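PDB 5C3U: L-serine ammonia-lyase, which is a pyridoxal-phosphate-dependent enzyme of two open alpha/beta domains, with pyridoxal-5'-phosphate bound in the model. Local coordinates for residues Q65-N70 against R138-Y143; A84-A89 against D115-I120. One frame throughout, in Å; residues are numbered along the deposited sequence.

Contact 1: Q65-N70 against R138-Y143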
loop_
_atom_site.group_PDB
_atom_site.type_symbol
_atom_site.label_atom_id
_atom_site.label_comp_id
_atom_site.label_asym_id
_atom_site.label_seq_id
_atom_site.Cartn_x
_atom_site.Cartn_y
_atom_site.Cartn_z
ATOM N N GLN A 65 20.479 -11.412 -5.098
ATOM C CA GLN A 65 21.896 -10.986 -4.991
ATOM C C GLN A 65 22.632 -11.828 -3.945
ATOM O O GLN A 65 23.780 -12.214 -4.136
ATOM C CB GLN A 65 22.013 -9.512 -4.602
ATOM C CG GLN A 65 21.682 -8.524 -5.699
ATOM C CD GLN A 65 22.720 -8.532 -6.807
ATOM O OE1 GLN A 65 23.836 -8.033 -6.633
ATOM N NE2 GLN A 65 22.355 -9.095 -7.958
ATOM N N THR A 66 21.963 -12.133 -2.841
ATOM C CA THR A 66 22.608 -12.895 -1.774
ATOM C C THR A 66 22.561 -14.423 -1.960
ATOM O O THR A 66 23.542 -15.124 -1.681
ATOM C CB THR A 66 22.036 -12.489 -0.401
ATOM O OG1 THR A 66 22.195 -11.071 -0.238
ATOM C CG2 THR A 66 22.795 -13.191 0.710
ATOM N N ARG A 67 21.430 -14.944 -2.429
ATOM C CA ARG A 67 21.171 -16.380 -2.393
ATOM C C ARG A 67 21.197 -17.055 -3.769
ATOM O O ARG A 67 21.129 -18.280 -3.853
ATOM C CB ARG A 67 19.803 -16.669 -1.737
ATOM C CG ARG A 67 19.614 -16.165 -0.305
ATOM C CD ARG A 67 20.080 -17.163 0.742
ATOM N NE ARG A 67 19.471 -18.489 0.593
ATOM C CZ ARG A 67 18.407 -18.921 1.262
ATOM N NH1 ARG A 67 17.809 -18.142 2.164
ATOM N NH2 ARG A 67 17.938 -20.137 1.024
ATOM N N GLY A 68 21.282 -16.265 -4.827
ATOM C CA GLY A 68 21.341 -16.802 -6.196
ATOM C C GLY A 68 19.970 -17.079 -6.780
ATOM O O GLY A 68 18.943 -16.741 -6.182
ATOM N N THR A 69 19.961 -17.723 -7.946
ATOM C CA THR A 69 18.750 -17.927 -8.701
ATOM C C THR A 69 18.169 -19.345 -8.599
ATOM O O THR A 69 17.252 -19.696 -9.343
ATOM C CB THR A 69 18.989 -17.590 -10.184
ATOM O OG1 THR A 69 20.073 -18.384 -10.666
ATOM C CG2 THR A 69 19.373 -16.137 -10.340
ATOM N N ASN A 70 18.698 -20.152 -7.685
ATOM C CA ASN A 70 18.125 -21.483 -7.420
ATOM C C ASN A 70 17.110 -21.490 -6.286
ATOM O O ASN A 70 16.596 -22.547 -5.896
ATOM C CB ASN A 70 19.244 -22.493 -7.120
ATOM C CG ASN A 70 20.084 -22.799 -8.337
ATOM O OD1 ASN A 70 19.570 -22.835 -9.451
ATOM N ND2 ASN A 70 21.386 -23.009 -8.133
ATOM N N ARG A 138 10.548 -24.587 1.742
ATOM C CA ARG A 138 11.535 -25.660 1.876
ATOM C C ARG A 138 12.947 -25.097 2.091
ATOM O O ARG A 138 13.110 -23.886 2.244
ATOM C CB ARG A 138 11.445 -26.571 0.649
ATOM C CG ARG A 138 10.161 -27.401 0.616
ATOM C CD ARG A 138 9.474 -27.353 -0.743
ATOM N NE ARG A 138 10.416 -27.056 -1.820
ATOM C CZ ARG A 138 10.087 -26.813 -3.084
ATOM N NH1 ARG A 138 8.821 -26.834 -3.481
ATOM N NH2 ARG A 138 11.044 -26.545 -3.955
ATOM N N ARG A 139 13.959 -25.971 2.138
ATOM C CA ARG A 139 15.330 -25.573 2.492
ATOM C C ARG A 139 15.916 -24.372 1.716
ATOM O O ARG A 139 16.698 -23.597 2.271
ATOM C CB ARG A 139 16.274 -26.792 2.440
ATOM C CG ARG A 139 16.506 -27.371 1.046
ATOM C CD ARG A 139 17.347 -28.649 1.088
ATOM N NE ARG A 139 16.609 -29.750 1.707
ATOM C CZ ARG A 139 17.146 -30.892 2.128
ATOM N NH1 ARG A 139 18.449 -31.115 2.011
ATOM N NH2 ARG A 139 16.368 -31.809 2.681
ATOM N N ASN A 140 15.554 -24.210 0.449
ATOM C CA ASN A 140 16.064 -23.070 -0.326
ATOM C C ASN A 140 14.927 -22.132 -0.739
ATOM O O ASN A 140 15.018 -21.402 -1.739
ATOM C CB ASN A 140 16.852 -23.550 -1.552
ATOM C CG ASN A 140 17.959 -22.580 -1.965
ATOM O OD1 ASN A 140 18.502 -21.842 -1.144
ATOM N ND2 ASN A 140 18.302 -22.588 -3.247
ATOM N N GLY A 141 13.839 -22.175 0.022
ATOM C CA GLY A 141 12.716 -21.280 -0.233
ATOM C C GLY A 141 12.825 -20.060 0.648
ATOM O O GLY A 141 13.404 -20.115 1.726
ATOM N N ILE A 142 12.261 -18.944 0.198
ATOM C CA ILE A 142 12.286 -17.730 0.990
ATOM C C ILE A 142 10.869 -17.166 0.988
ATOM O O ILE A 142 10.306 -16.916 -0.078
ATOM C CB ILE A 142 13.307 -16.694 0.442
ATOM C CG1 ILE A 142 13.134 -15.331 1.080
ATOM C CG2 ILE A 142 13.192 -16.556 -1.054
ATOM C CD1 ILE A 142 13.572 -15.285 2.529
ATOM N N TYR A 143 10.305 -17.020 2.183
ATOM C CA TYR A 143 8.991 -16.411 2.323
ATOM C C TYR A 143 9.092 -14.891 2.155
ATOM O O TYR A 143 9.984 -14.247 2.710
ATOM C CB TYR A 143 8.300 -16.755 3.658
ATOM C CG TYR A 143 6.851 -16.394 3.545
ATOM C CD1 TYR A 143 5.979 -17.233 2.844
ATOM C CD2 TYR A 143 6.374 -15.148 3.987
ATOM C CE1 TYR A 143 4.657 -16.901 2.654
ATOM C CE2 TYR A 143 5.030 -14.801 3.806
ATOM C CZ TYR A 143 4.191 -15.683 3.121
ATOM O OH TYR A 143 2.864 -15.376 2.890
HETATM O O HOH W 1 20.549 -20.251 -1.815
HETATM O O HOH W 2 15.901 -21.030 2.732
#
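Arg67, in the last turn of helix 52-67, reaches across to the turn that leads into strand 141-143 and meets Asn140 there. Its chain is bent at chi2 (-88°) and again at chi3, which brings the guanidinium edge up to the Asn140 amide. NH2 donates to Asn140 OD1 at 2.8 Å; the oxygen lies close to the guanidinium plane, whereas the donor is tilted from the carbonyl plane and the two flat groups are turned 37° against each other. Two waters also lie in the guanidinium plane, one on the NE side and the other beyond NH2. The first, 3.2 Å from Arg67 NE, gives its hydrogens to Arg67 O and to Asn140 OD1, so that OD1 is gripped twice. The second accepts from Arg67 NH2 at 2.8 Å and bridges to Arg139 O and Gly141 O.

At Gly68 the chain leaves the helix with positive phi, and it then bends back to Asn70. Asn70 takes part through its carbonyl: Asn140 ND2 makes a weak hydrogen bond to Asn70 O, 3.2 Å long. The two ends of the Asn140 amide thus join the last helical residue and the chain just beyond it. The type I turn Arg138-Gly141 presents this side chain at the surface. Such polar, water-mediated bridging joins a helix end to a neighbouring turn at the surface of an open alpha/beta domain with a parallel sheet.

Contact 2: A84-A89 against D115-I120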
loop_
_atom_site.group_PDB
_atom_site.type_symbol
_atom_site.label_atom_id
_atom_site.label_comp_id
_atom_site.label_asym_id
_atom_site.label_seq_id
_atom_site.Cartn_x
_atom_site.Cartn_y
_atom_site.Cartn_z
ATOM N N ALA A 84 3.413 -8.766 -7.085
ATOM C CA ALA A 84 4.745 -8.192 -7.136
ATOM C C ALA A 84 5.781 -9.305 -7.107
ATOM O O ALA A 84 6.743 -9.274 -7.881
ATOM C CB ALA A 84 4.978 -7.224 -5.969
ATOM N N VAL A 85 5.569 -10.296 -6.249
ATOM C CA VAL A 85 6.504 -11.434 -6.154
ATOM C C VAL A 85 6.524 -12.181 -7.505
ATOM O O VAL A 85 7.602 -12.514 -8.024
ATOM C CB VAL A 85 6.135 -12.368 -4.999
ATOM C CG1 VAL A 85 6.959 -13.661 -5.034
ATOM C CG2 VAL A 85 6.380 -11.643 -3.672
ATOM N N SER A 86 5.336 -12.440 -8.056
ATOM C CA SER A 86 5.227 -13.149 -9.363
ATOM C C SER A 86 5.997 -12.411 -10.460
ATOM O O SER A 86 6.814 -13.011 -11.201
ATOM C CB SER A 86 3.747 -13.369 -9.721
ATOM O OG SER A 86 3.591 -14.167 -10.881
ATOM N N TYR A 87 5.775 -11.104 -10.543
ATOM C CA TYR A 87 6.491 -10.258 -11.490
ATOM C C TYR A 87 8.002 -10.289 -11.282
ATOM O O TYR A 87 8.754 -10.475 -12.233
ATOM C CB TYR A 87 5.967 -8.830 -11.445
ATOM C CG TYR A 87 6.744 -7.904 -12.326
ATOM C CD1 TYR A 87 7.834 -7.202 -11.831
ATOM C CD2 TYR A 87 6.434 -7.779 -13.682
ATOM C CE1 TYR A 87 8.566 -6.351 -12.638
ATOM C CE2 TYR A 87 7.179 -6.938 -14.506
ATOM C CZ TYR A 87 8.232 -6.229 -13.982
ATOM O OH TYR A 87 8.984 -5.388 -14.773
ATOM N N CYS A 88 8.455 -10.100 -10.041
ATOM C CA CYS A 88 9.906 -10.089 -9.747
ATOM C C CYS A 88 10.561 -11.440 -10.051
ATOM O O CYS A 88 11.685 -11.495 -10.536
ATOM C CB CYS A 88 10.162 -9.711 -8.267
ATOM S SG CYS A 88 9.721 -7.990 -7.902
ATOM N N ALA A 89 9.850 -12.538 -9.782
ATOM C CA ALA A 89 10.441 -13.844 -9.952
ATOM C C ALA A 89 10.675 -14.029 -11.449
ATOM O O ALA A 89 11.747 -14.485 -11.862
ATOM C CB ALA A 89 9.519 -14.915 -9.415
ATOM N N ASP A 115 2.963 -15.270 -15.625
ATOM C CA ASP A 115 4.320 -15.003 -15.169
ATOM C C ASP A 115 5.139 -16.289 -15.062
ATOM O O ASP A 115 6.362 -16.246 -14.971
ATOM C CB ASP A 115 4.283 -14.349 -13.771
ATOM C CG ASP A 115 3.947 -12.864 -13.811
ATOM O OD1 ASP A 115 4.149 -12.227 -14.863
ATOM O OD2 ASP A 115 3.500 -12.317 -12.767
ATOM N N GLY A 116 4.454 -17.425 -15.044
ATOM C CA GLY A 116 5.106 -18.724 -14.886
ATOM C C GLY A 116 5.237 -19.195 -13.442
ATOM O O GLY A 116 5.943 -20.181 -13.161
ATOM N N SER A 117 4.564 -18.501 -12.520
ATOM C CA SER A 117 4.548 -18.922 -11.123
ATOM C C SER A 117 3.726 -20.185 -10.948
ATOM O O SER A 117 2.838 -20.468 -11.749
ATOM C CB SER A 117 3.934 -17.845 -10.234
ATOM O OG SER A 117 4.618 -16.624 -10.358
ATOM N N HIS A 118 4.013 -20.927 -9.890
ATOM C CA HIS A 118 3.161 -22.040 -9.482
ATOM C C HIS A 118 2.089 -21.565 -8.552
ATOM O O HIS A 118 2.363 -21.132 -7.431
ATOM C CB HIS A 118 4.011 -23.167 -8.915
ATOM C CG HIS A 118 5.083 -23.611 -9.876
ATOM N ND1 HIS A 118 6.367 -23.217 -9.766
ATOM C CD2 HIS A 118 5.005 -24.380 -11.039
ATOM C CE1 HIS A 118 7.087 -23.736 -10.787
ATOM N NE2 HIS A 118 6.252 -24.448 -11.565
ATOM N N LEU A 119 0.849 -21.628 -9.032
ATOM C CA LEU A 119 -0.280 -21.080 -8.302
ATOM C C LEU A 119 -1.051 -22.157 -7.560
ATOM O O LEU A 119 -1.428 -23.170 -8.138
ATOM C CB LEU A 119 -1.210 -20.332 -9.264
ATOM C CG LEU A 119 -2.473 -19.692 -8.686
ATOM C CD1 LEU A 119 -2.098 -18.632 -7.652
ATOM C CD2 LEU A 119 -3.289 -19.094 -9.819
ATOM N N ILE A 120 -1.278 -21.930 -6.268
ATOM C CA ILE A 120 -2.099 -22.802 -5.436
ATOM C C ILE A 120 -3.293 -22.008 -4.909
ATOM O O ILE A 120 -3.127 -20.885 -4.423
ATOM C CB ILE A 120 -1.256 -23.353 -4.262
ATOM C CG1 ILE A 120 -0.122 -24.221 -4.822
ATOM C CG2 ILE A 120 -2.117 -24.118 -3.255
ATOM C CD1 ILE A 120 1.072 -24.381 -3.924
HETATM O O HOH W 3 6.813 -15.780 -11.529
#
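Ser86, midway along the 84-89 part of helix 79-92, lies beside Ser117, with their CA atoms 6.1 Å apart, just where the chain turns from helix 106-114 into strand 118-121. This is the helix-to-strand return of an open alpha/beta domain. Gly116 ends the helix in a Schellman motif, its positive phi turning the backbone so that Asp115 and Ser117 both point their CB atoms at helix 79-92. Beyond Ser117 the strand draws away, pairing with strand 95-100.

Three short side chains carry the contact. The Ser86 hydroxyl, turned away from its backbone N (chi1 -174°), projects between the two residues that flank the glycine. It donates to Asp115 OD2 at 2.6 Å, meeting the lone pair that faces away from the other carboxylate oxygen. The second oxygen, OD1, forms a salt bridge with Arg90 one helical turn further on, so the carboxylate is held at both ends by the same helix, and the arginine would be expected to stabilise its negative charge. On its other flank Ser86 OG is hydrogen-bonded to Ser117 OG at 2.7 Å. Ile112 of helix 106-114 packs on both serines, which are buried. A water completes the link, donating to Ser86 O at 2.8 Å and lying 2.6 Å from Ser117 OG.

In the fold
From the N terminus, the chain runs through helix 52-67 and enters the first segment of contact 1, continues by strand 72-75 into helix 79-92, and there begins contact 2. Strand 95-100 and helix 106-114 follow before 115-120 returns to that helix and closes the inner loop. Only after helix 126-134 does 138-143 close the outer one, so contact 2 is nested within contact 1. Both reach the four-stranded parallel sheet, at its two outermost strands, 118-121 and 141-143. The contacts do not touch; their centres are about 15 Å apart: contact 1 ties a surface turn to a helix end, contact 2 a more buried helix to a strand's entrance.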